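Local coordinates for protein protease Do-like 2, chloroplastic (Arabidopsis thaliana, PDB 4FLN) that cleaves proteins as a serine protease, making the primary cut in the photodamaged D1 protein of plant photosystem II, at residues B[369-374]-B[448-453]; B[258-261]-B[266-269]; B[140-145]-B[234-239]. One frame throughout, in Å; residues are numbered along the deposited sequence.

Contact 1. Residues B[369-374]-B[448-453]; sequences QPSYII and RNIHHL
Ile373 and Ile450 each hold CG1 anti to the backbone N (chi1 -179° and -167°), and in both the outer end of the chain is extended; the two side chains pass antiparallel, the long arm of Ile450 ending on the short CG2 branch of Ile373. This is packing inside the second PDZ domain, where the loop 369-372 and the first residues of strand 373-375 lie against the start of helix 450-459. No hydrogen bond crosses, and the contact is van der Waals packing: CD1 of Ile450 meets the CG2 methyl of Ile373 at 3.8 Å, while the same CG2 lies 3.9 Å from Ile450 CG1. Ile450 CD1 also reaches the peptide backbone, 4.1 Å from Tyr372 CA. Its other branch serves a different residue, CG2 touching Ser371 CB, whose hydroxyl bonds to Asp502 instead. Pro382 of strand 378-382 adds a further neighbour to Ile450. With an alanine here, the CG2 methyl of Ile373 and Ser371 CB would probably lose their apolar partners, opening a gap between strand and helix start. The helix is N-capped by Asn449, whose OD1 accepts from His452 N at 2.9 Å with the donor tilted 28° from the carbonyl plane, and more weakly from His451 N. Just before it, Arg448 N donates to His452 ND1 at 3.0 Å, lying in the plane of the imidazole ring.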
loop_
_atom_site.group_PDB
_atom_site.type_symbol
_atom_site.label_atom_id
_atom_site.label_comp_id
_atom_site.label_asym_id
_atom_site.label_seq_id
_atom_site.Cartn_x
_atom_site.Cartn_y
_atom_site.Cartn_z
ATOM N N GLN B 369 -35.054 -13.127 7.285
ATOM C CA GLN B 369 -33.934 -14.050 7.405
ATOM C C GLN B 369 -33.902 -15.069 6.268
ATOM O O GLN B 369 -34.943 -15.602 5.871
ATOM C CB GLN B 369 -33.987 -14.759 8.751
ATOM N N PRO B 370 -32.690 -15.368 5.763
ATOM C CA PRO B 370 -32.474 -16.249 4.611
ATOM C C PRO B 370 -32.738 -17.699 4.973
ATOM O O PRO B 370 -32.471 -18.128 6.095
ATOM C CB PRO B 370 -30.997 -16.046 4.290
ATOM C CG PRO B 370 -30.389 -15.677 5.578
ATOM C CD PRO B 370 -31.420 -14.905 6.347
ATOM N N SER B 371 -33.275 -18.442 4.019
ATOM C CA SER B 371 -33.654 -19.823 4.248
ATOM C C SER B 371 -32.425 -20.703 4.375
ATOM O O SER B 371 -31.380 -20.428 3.778
ATOM C CB SER B 371 -34.504 -20.318 3.087
ATOM O OG SER B 371 -35.485 -19.357 2.759
ATOM N N TYR B 372 -32.547 -21.751 5.179
ATOM C CA TYR B 372 -31.506 -22.760 5.251
ATOM C C TYR B 372 -32.052 -24.109 5.689
ATOM O O TYR B 372 -33.037 -24.181 6.417
ATOM C CB TYR B 372 -30.346 -22.300 6.142
ATOM C CG TYR B 372 -30.574 -22.412 7.628
ATOM C CD1 TYR B 372 -30.109 -23.514 8.337
ATOM C CD2 TYR B 372 -31.223 -21.404 8.330
ATOM C CE1 TYR B 372 -30.300 -23.619 9.701
ATOM C CE2 TYR B 372 -31.417 -21.499 9.697
ATOM C CZ TYR B 372 -30.953 -22.609 10.378
ATOM O OH TYR B 372 -31.145 -22.715 11.736
ATOM N N ILE B 373 -31.418 -25.173 5.211
ATOM C CA ILE B 373 -31.736 -26.525 5.647
ATOM C C ILE B 373 -30.441 -27.332 5.765
ATOM O O ILE B 373 -29.532 -27.182 4.946
ATOM C CB ILE B 373 -32.769 -27.202 4.707
ATOM C CG1 ILE B 373 -33.111 -28.607 5.195
ATOM C CG2 ILE B 373 -32.271 -27.231 3.275
ATOM C CD1 ILE B 373 -34.260 -29.248 4.437
ATOM N N ILE B 374 -30.348 -28.156 6.804
ATOM C CA ILE B 374 -29.144 -28.939 7.064
ATOM C C ILE B 374 -29.441 -30.434 7.084
ATOM O O ILE B 374 -30.287 -30.899 7.843
ATOM C CB ILE B 374 -28.503 -28.542 8.405
ATOM C CG1 ILE B 374 -28.377 -27.024 8.507
ATOM C CG2 ILE B 374 -27.131 -29.180 8.564
ATOM C CD1 ILE B 374 -27.687 -26.552 9.769
ATOM N N ARG B 448 -35.660 -27.264 -7.907
ATOM C CA ARG B 448 -36.233 -26.000 -8.369
ATOM C C ARG B 448 -35.857 -24.825 -7.465
ATOM O O ARG B 448 -35.513 -23.738 -7.934
ATOM C CB ARG B 448 -37.756 -26.115 -8.483
ATOM C CG ARG B 448 -38.232 -27.314 -9.288
ATOM C CD ARG B 448 -39.745 -27.316 -9.477
ATOM N NE ARG B 448 -40.105 -26.917 -10.837
ATOM C CZ ARG B 448 -40.757 -25.801 -11.148
ATOM N NH1 ARG B 448 -41.146 -24.969 -10.189
ATOM N NH2 ARG B 448 -41.029 -25.523 -12.420
ATOM N N ASN B 449 -35.928 -25.059 -6.163
ATOM C CA ASN B 449 -35.541 -24.073 -5.168
ATOM C C ASN B 449 -35.326 -24.806 -3.857
ATOM O O ASN B 449 -35.393 -26.028 -3.819
ATOM C CB ASN B 449 -36.621 -23.016 -5.018
ATOM C CG ASN B 449 -38.002 -23.621 -4.892
ATOM O OD1 ASN B 449 -38.317 -24.260 -3.891
ATOM N ND2 ASN B 449 -38.834 -23.424 -5.910
ATOM N N ILE B 450 -35.075 -24.085 -2.775
ATOM C CA ILE B 450 -34.703 -24.762 -1.540
ATOM C C ILE B 450 -35.897 -25.327 -0.762
ATOM O O ILE B 450 -35.740 -26.234 0.048
ATOM C CB ILE B 450 -33.854 -23.871 -0.638
ATOM C CG1 ILE B 450 -33.215 -24.714 0.469
ATOM C CG2 ILE B 450 -34.697 -22.741 -0.076
ATOM C CD1 ILE B 450 -32.297 -23.935 1.371
ATOM N N HIS B 451 -37.086 -24.793 -1.017
ATOM C CA HIS B 451 -38.306 -25.303 -0.404
ATOM C C HIS B 451 -38.596 -26.663 -1.029
ATOM O O HIS B 451 -38.983 -27.616 -0.351
ATOM C CB HIS B 451 -39.458 -24.335 -0.679
ATOM C CG HIS B 451 -40.568 -24.398 0.325
ATOM N ND1 HIS B 451 -41.445 -25.457 0.405
ATOM C CD2 HIS B 451 -40.962 -23.514 1.273
ATOM C CE1 HIS B 451 -42.320 -25.231 1.367
ATOM N NE2 HIS B 451 -42.047 -24.060 1.912
ATOM N N HIS B 452 -38.396 -26.735 -2.340
ATOM C CA HIS B 452 -38.501 -27.978 -3.087
ATOM C C HIS B 452 -37.529 -29.009 -2.510
ATOM O O HIS B 452 -37.933 -30.106 -2.101
ATOM C CB HIS B 452 -38.171 -27.716 -4.556
ATOM C CG HIS B 452 -38.375 -28.899 -5.444
ATOM N ND1 HIS B 452 -37.702 -29.057 -6.636
ATOM C CD2 HIS B 452 -39.175 -29.984 -5.317
ATOM C CE1 HIS B 452 -38.082 -30.186 -7.208
ATOM N NE2 HIS B 452 -38.971 -30.769 -6.426
ATOM N N LEU B 453 -36.246 -28.659 -2.467
ATOM C CA LEU B 453 -35.264 -29.570 -1.899
ATOM C C LEU B 453 -35.727 -30.052 -0.534
ATOM O O LEU B 453 -35.630 -31.236 -0.221
ATOM C CB LEU B 453 -33.897 -28.909 -1.770
ATOM C CG LEU B 453 -32.852 -29.813 -1.125
ATOM C CD1 LEU B 453 -32.594 -31.030 -2.009
ATOM C CD2 LEU B 453 -31.559 -29.050 -0.841
#

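Contact 2. Residues B[258-261]-B[266-269]; sequences LLQK and ALRE
The backbones stay well apart, the nearest CA pair, Lys261 and Leu267, being 9.9 Å apart, at the end of an extended segment (258-261) and on a segment of helix (266-269). Both belong to the first PDZ domain: strand 257-261 pairs antiparallel with strand 279-284, and only a short connection separates it from helix 265-271. Four residues lie between the segments, so the contact spans a short strand-loop-helix connection, through which the chain passes into a helix running roughly crosswise to the strand. On its other edge the strand receives the bound peptide, which takes backbone hydrogen bonds from Leu259, as in the ligand groove of PDZ domains. Asn264, in the connection, accepts through OD1 a hydrogen bond from Leu267 N and a weak one from Ala266 N, tying the linker to the first turn of the helix.

Between the two segments no hydrogen bond forms, and the touching is done by few atoms. Gln260 runs out straight, CG anti to the backbone N (chi1 -176°) and the next bond extended as well, which carries its amide to the side chain of Leu267, the glutamine chain lying at a slant to the leucine. Leu267 answers with one methyl, CD1, which also lies 4.3 Å from Lys261 O, the carbonyl at the end of the extended segment. The amide nitrogen of Gln260 is not spent on the leucine: it donates to Val474 O of the second subunit, while Tyr431 of that subunit packs on Leu267. The intrachain contact thus borders an interface between subunits, with Gln260 NE2 resting 3.7 Å from Leu267 CD1.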
loop_
_atom_site.group_PDB
_atom_site.type_symbol
_atom_site.label_atom_id
_atom_site.label_comp_id
_atom_site.label_asym_id
_atom_site.label_seq_id
_atom_site.Cartn_x
_atom_site.Cartn_y
_atom_site.Cartn_z
ATOM N N LEU B 258 -33.299 -7.463 -23.486
ATOM C CA LEU B 258 -31.886 -7.082 -23.605
ATOM C C LEU B 258 -31.618 -6.427 -24.963
ATOM O O LEU B 258 -31.634 -7.097 -25.993
ATOM C CB LEU B 258 -31.008 -8.324 -23.447
ATOM C CG LEU B 258 -29.530 -8.260 -23.040
ATOM C CD1 LEU B 258 -28.643 -8.898 -24.112
ATOM C CD2 LEU B 258 -29.081 -6.850 -22.730
ATOM N N LEU B 259 -31.342 -5.124 -24.950
ATOM C CA LEU B 259 -31.300 -4.294 -26.170
ATOM C C LEU B 259 -29.911 -3.968 -26.737
ATOM O O LEU B 259 -28.936 -3.791 -26.009
ATOM C CB LEU B 259 -32.046 -2.978 -25.932
ATOM C CG LEU B 259 -33.489 -3.146 -25.482
ATOM C CD1 LEU B 259 -34.034 -1.824 -25.008
ATOM C CD2 LEU B 259 -34.330 -3.726 -26.626
ATOM N N GLN B 260 -29.837 -3.883 -28.053
ATOM C CA GLN B 260 -28.618 -3.436 -28.709
ATOM C C GLN B 260 -28.903 -2.132 -29.468
ATOM O O GLN B 260 -29.914 -2.024 -30.165
ATOM C CB GLN B 260 -28.091 -4.521 -29.654
ATOM C CG GLN B 260 -26.775 -4.189 -30.304
ATOM C CD GLN B 260 -26.222 -5.313 -31.178
ATOM O OE1 GLN B 260 -26.224 -6.490 -30.794
ATOM N NE2 GLN B 260 -25.733 -4.945 -32.362
ATOM N N LYS B 261 -28.025 -1.141 -29.310
ATOM C CA LYS B 261 -28.121 0.105 -30.074
ATOM C C LYS B 261 -27.860 -0.154 -31.565
ATOM O O LYS B 261 -27.024 -0.992 -31.907
ATOM C CB LYS B 261 -27.136 1.147 -29.522
ATOM C CG LYS B 261 -27.556 1.773 -28.188
ATOM C CD LYS B 261 -26.416 2.527 -27.521
ATOM C CE LYS B 261 -26.661 2.729 -26.009
ATOM N NZ LYS B 261 -27.514 3.914 -25.639
ATOM N N ALA B 266 -25.150 -0.631 -41.804
ATOM C CA ALA B 266 -25.431 -1.940 -42.394
ATOM C C ALA B 266 -26.395 -2.755 -41.528
ATOM O O ALA B 266 -27.324 -3.386 -42.034
ATOM C CB ALA B 266 -24.135 -2.702 -42.643
ATOM N N LEU B 267 -26.174 -2.732 -40.222
ATOM C CA LEU B 267 -27.154 -3.278 -39.307
ATOM C C LEU B 267 -28.538 -2.791 -39.697
ATOM O O LEU B 267 -29.406 -3.577 -40.066
ATOM C CB LEU B 267 -26.858 -2.831 -37.885
ATOM C CG LEU B 267 -26.706 -3.955 -36.878
ATOM C CD1 LEU B 267 -26.894 -3.376 -35.498
ATOM C CD2 LEU B 267 -27.701 -5.081 -37.162
ATOM N N ARG B 268 -28.741 -1.482 -39.611
ATOM C CA ARG B 268 -30.049 -0.894 -39.874
ATOM C C ARG B 268 -30.591 -1.283 -41.241
ATOM O O ARG B 268 -31.772 -1.612 -41.372
ATOM C CB ARG B 268 -30.011 0.622 -39.713
ATOM C CG ARG B 268 -31.306 1.169 -39.167
ATOM C CD ARG B 268 -31.207 2.614 -38.723
ATOM N NE ARG B 268 -29.914 2.928 -38.134
ATOM C CZ ARG B 268 -28.978 3.616 -38.770
ATOM N NH1 ARG B 268 -29.210 4.054 -40.000
ATOM N NH2 ARG B 268 -27.820 3.869 -38.182
ATOM N N GLU B 269 -29.731 -1.264 -42.254
ATOM C CA GLU B 269 -30.148 -1.659 -43.598
ATOM C C GLU B 269 -30.565 -3.137 -43.623
ATOM O O GLU B 269 -31.612 -3.501 -44.166
ATOM C CB GLU B 269 -29.034 -1.386 -44.606
ATOM C CG GLU B 269 -29.471 -1.445 -46.064
ATOM C CD GLU B 269 -28.324 -1.189 -47.029
ATOM O OE1 GLU B 269 -27.380 -2.007 -47.056
ATOM O OE2 GLU B 269 -28.364 -0.168 -47.753
#

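Contact 3. Residues B[140-145]-B[234-239]; sequences LRLGHL and TVVSHF
Leu142 and Leu145, in the loop that joins the two barrels of this trypsin-like protease, rest against helix 233-246 at two points two residues apart. The apolar touches carry the contact. Leu142 CD1 meets Val236 CG1 at 4.0 Å; CG1 of the valine stands anti to its own nitrogen (chi1 175°), which puts that branch on the leucine side. Nearer the start of the helix, Leu145 CD1 approaches the methyl CG2 of Thr234 at 4.4 Å, a loose touch at the place where the backbones come closer, with CA atoms 7.2 Å apart.

Polar ties lie beside these pairs. No hydrogen bond joins the two segments themselves, but Gly143 O accepts from the hydroxyl of Thr233, the residue just before Thr234, fixing the loop to the start of the helix. The helix keeps its own bonding, with His238 N giving to Thr234 O at 3.1 Å.

Around them, Leu187 of strand 185-191 packs on both Leu145 and Thr234, and Ile123 of strand 123-129 on Val236, so the helix and the interbarrel loop meet between strands of both barrels.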
loop_
_atom_site.group_PDB
_atom_site.type_symbol
_atom_site.label_atom_id
_atom_site.label_comp_id
_atom_site.label_asym_id
_atom_site.label_seq_id
_atom_site.Cartn_x
_atom_site.Cartn_y
_atom_site.Cartn_z
ATOM N N LEU B 140 -44.096 19.468 4.499
ATOM C CA LEU B 140 -43.597 19.930 3.212
ATOM C C LEU B 140 -44.484 19.485 2.055
ATOM O O LEU B 140 -45.091 18.416 2.099
ATOM C CB LEU B 140 -42.172 19.416 2.994
ATOM C CG LEU B 140 -40.985 20.226 3.534
ATOM C CD1 LEU B 140 -41.403 21.415 4.403
ATOM C CD2 LEU B 140 -40.026 19.310 4.277
ATOM N N ARG B 141 -44.570 20.320 1.026
ATOM C CA ARG B 141 -45.303 19.961 -0.184
ATOM C C ARG B 141 -44.330 19.588 -1.304
ATOM O O ARG B 141 -43.214 20.108 -1.366
ATOM C CB ARG B 141 -46.226 21.096 -0.615
ATOM N N LEU B 142 -44.747 18.674 -2.177
ATOM C CA LEU B 142 -43.868 18.174 -3.232
ATOM C C LEU B 142 -43.892 19.023 -4.490
ATOM O O LEU B 142 -44.943 19.205 -5.101
ATOM C CB LEU B 142 -44.243 16.751 -3.612
ATOM C CG LEU B 142 -44.249 15.736 -2.481
ATOM C CD1 LEU B 142 -43.866 14.385 -3.047
ATOM C CD2 LEU B 142 -43.288 16.157 -1.383
ATOM N N GLY B 143 -42.720 19.516 -4.885
ATOM C CA GLY B 143 -42.583 20.296 -6.101
ATOM C C GLY B 143 -42.544 19.449 -7.359
ATOM O O GLY B 143 -42.447 18.228 -7.298
ATOM N N HIS B 144 -42.639 20.096 -8.514
ATOM C CA HIS B 144 -42.498 19.386 -9.776
ATOM C C HIS B 144 -41.007 19.205 -10.085
ATOM O O HIS B 144 -40.153 19.714 -9.363
ATOM C CB HIS B 144 -43.222 20.141 -10.909
ATOM N N LEU B 145 -40.699 18.500 -11.165
ATOM C CA LEU B 145 -39.316 18.199 -11.511
ATOM C C LEU B 145 -38.566 19.438 -12.030
ATOM O O LEU B 145 -39.018 20.105 -12.963
ATOM C CB LEU B 145 -39.282 17.066 -12.538
ATOM C CG LEU B 145 -37.936 16.484 -12.959
ATOM C CD1 LEU B 145 -37.590 15.276 -12.112
ATOM C CD2 LEU B 145 -37.985 16.112 -14.426
ATOM N N THR B 234 -40.993 12.602 -8.832
ATOM C CA THR B 234 -41.736 11.662 -9.667
ATOM C C THR B 234 -41.572 10.207 -9.216
ATOM O O THR B 234 -42.532 9.439 -9.228
ATOM C CB THR B 234 -41.389 11.820 -11.159
ATOM O OG1 THR B 234 -40.050 11.381 -11.395
ATOM C CG2 THR B 234 -41.490 13.278 -11.561
ATOM N N VAL B 235 -40.364 9.831 -8.809
ATOM C CA VAL B 235 -40.130 8.481 -8.327
ATOM C C VAL B 235 -40.810 8.339 -6.991
ATOM O O VAL B 235 -41.297 7.270 -6.637
ATOM C CB VAL B 235 -38.646 8.188 -8.141
ATOM C CG1 VAL B 235 -38.466 6.859 -7.445
ATOM C CG2 VAL B 235 -37.942 8.192 -9.478
ATOM N N VAL B 236 -40.840 9.437 -6.249
ATOM C CA VAL B 236 -41.524 9.466 -4.964
ATOM C C VAL B 236 -43.031 9.331 -5.108
ATOM O O VAL B 236 -43.654 8.573 -4.359
ATOM C CB VAL B 236 -41.225 10.749 -4.181
ATOM C CG1 VAL B 236 -42.057 10.779 -2.911
ATOM C CG2 VAL B 236 -39.751 10.824 -3.862
ATOM N N SER B 237 -43.611 10.070 -6.058
ATOM C CA SER B 237 -45.055 10.003 -6.316
ATOM C C SER B 237 -45.420 8.570 -6.609
ATOM O O SER B 237 -46.343 8.021 -6.014
ATOM C CB SER B 237 -45.465 10.844 -7.525
ATOM O OG SER B 237 -44.995 12.174 -7.431
ATOM N N HIS B 238 -44.671 7.972 -7.532
ATOM C CA HIS B 238 -44.895 6.598 -7.940
ATOM C C HIS B 238 -44.965 5.693 -6.728
ATOM O O HIS B 238 -45.814 4.816 -6.642
ATOM C CB HIS B 238 -43.778 6.131 -8.863
ATOM C CG HIS B 238 -44.006 4.768 -9.433
ATOM N ND1 HIS B 238 -43.979 3.626 -8.661
ATOM C CD2 HIS B 238 -44.276 4.364 -10.696
ATOM C CE1 HIS B 238 -44.214 2.576 -9.426
ATOM N NE2 HIS B 238 -44.404 2.997 -10.664
ATOM N N PHE B 239 -44.069 5.920 -5.785
ATOM C CA PHE B 239 -44.049 5.125 -4.576
ATOM C C PHE B 239 -45.304 5.353 -3.736
ATOM O O PHE B 239 -45.934 4.411 -3.258
ATOM C CB PHE B 239 -42.796 5.434 -3.760
ATOM C CG PHE B 239 -42.658 4.583 -2.543
ATOM C CD1 PHE B 239 -42.399 3.229 -2.663
ATOM C CD2 PHE B 239 -42.810 5.128 -1.283
ATOM C CE1 PHE B 239 -42.287 2.441 -1.549
ATOM C CE2 PHE B 239 -42.701 4.345 -0.164
ATOM C CZ PHE B 239 -42.439 2.997 -0.291
#

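From the N terminus the order is contact 3, contact 2, contact 1, and the three loops follow in series without nesting or crossing. Contact 3 closes a long loop over the second barrel of the protease domain, since every strand from 151-156 to 228-232 lies between its segments. Helix 233-246 then leads to strand 257-261, where contact 2 closes a four-residue connection in the first PDZ domain. Contact 1 closes a 73-residue loop in the second PDZ domain, bringing its first strand to a late helix. Each contact stays within one domain; the nearest atoms of contacts 2 and 3 are about 18 Å apart, and contacts 1 and 3 lie on opposite sides of the chain's centre.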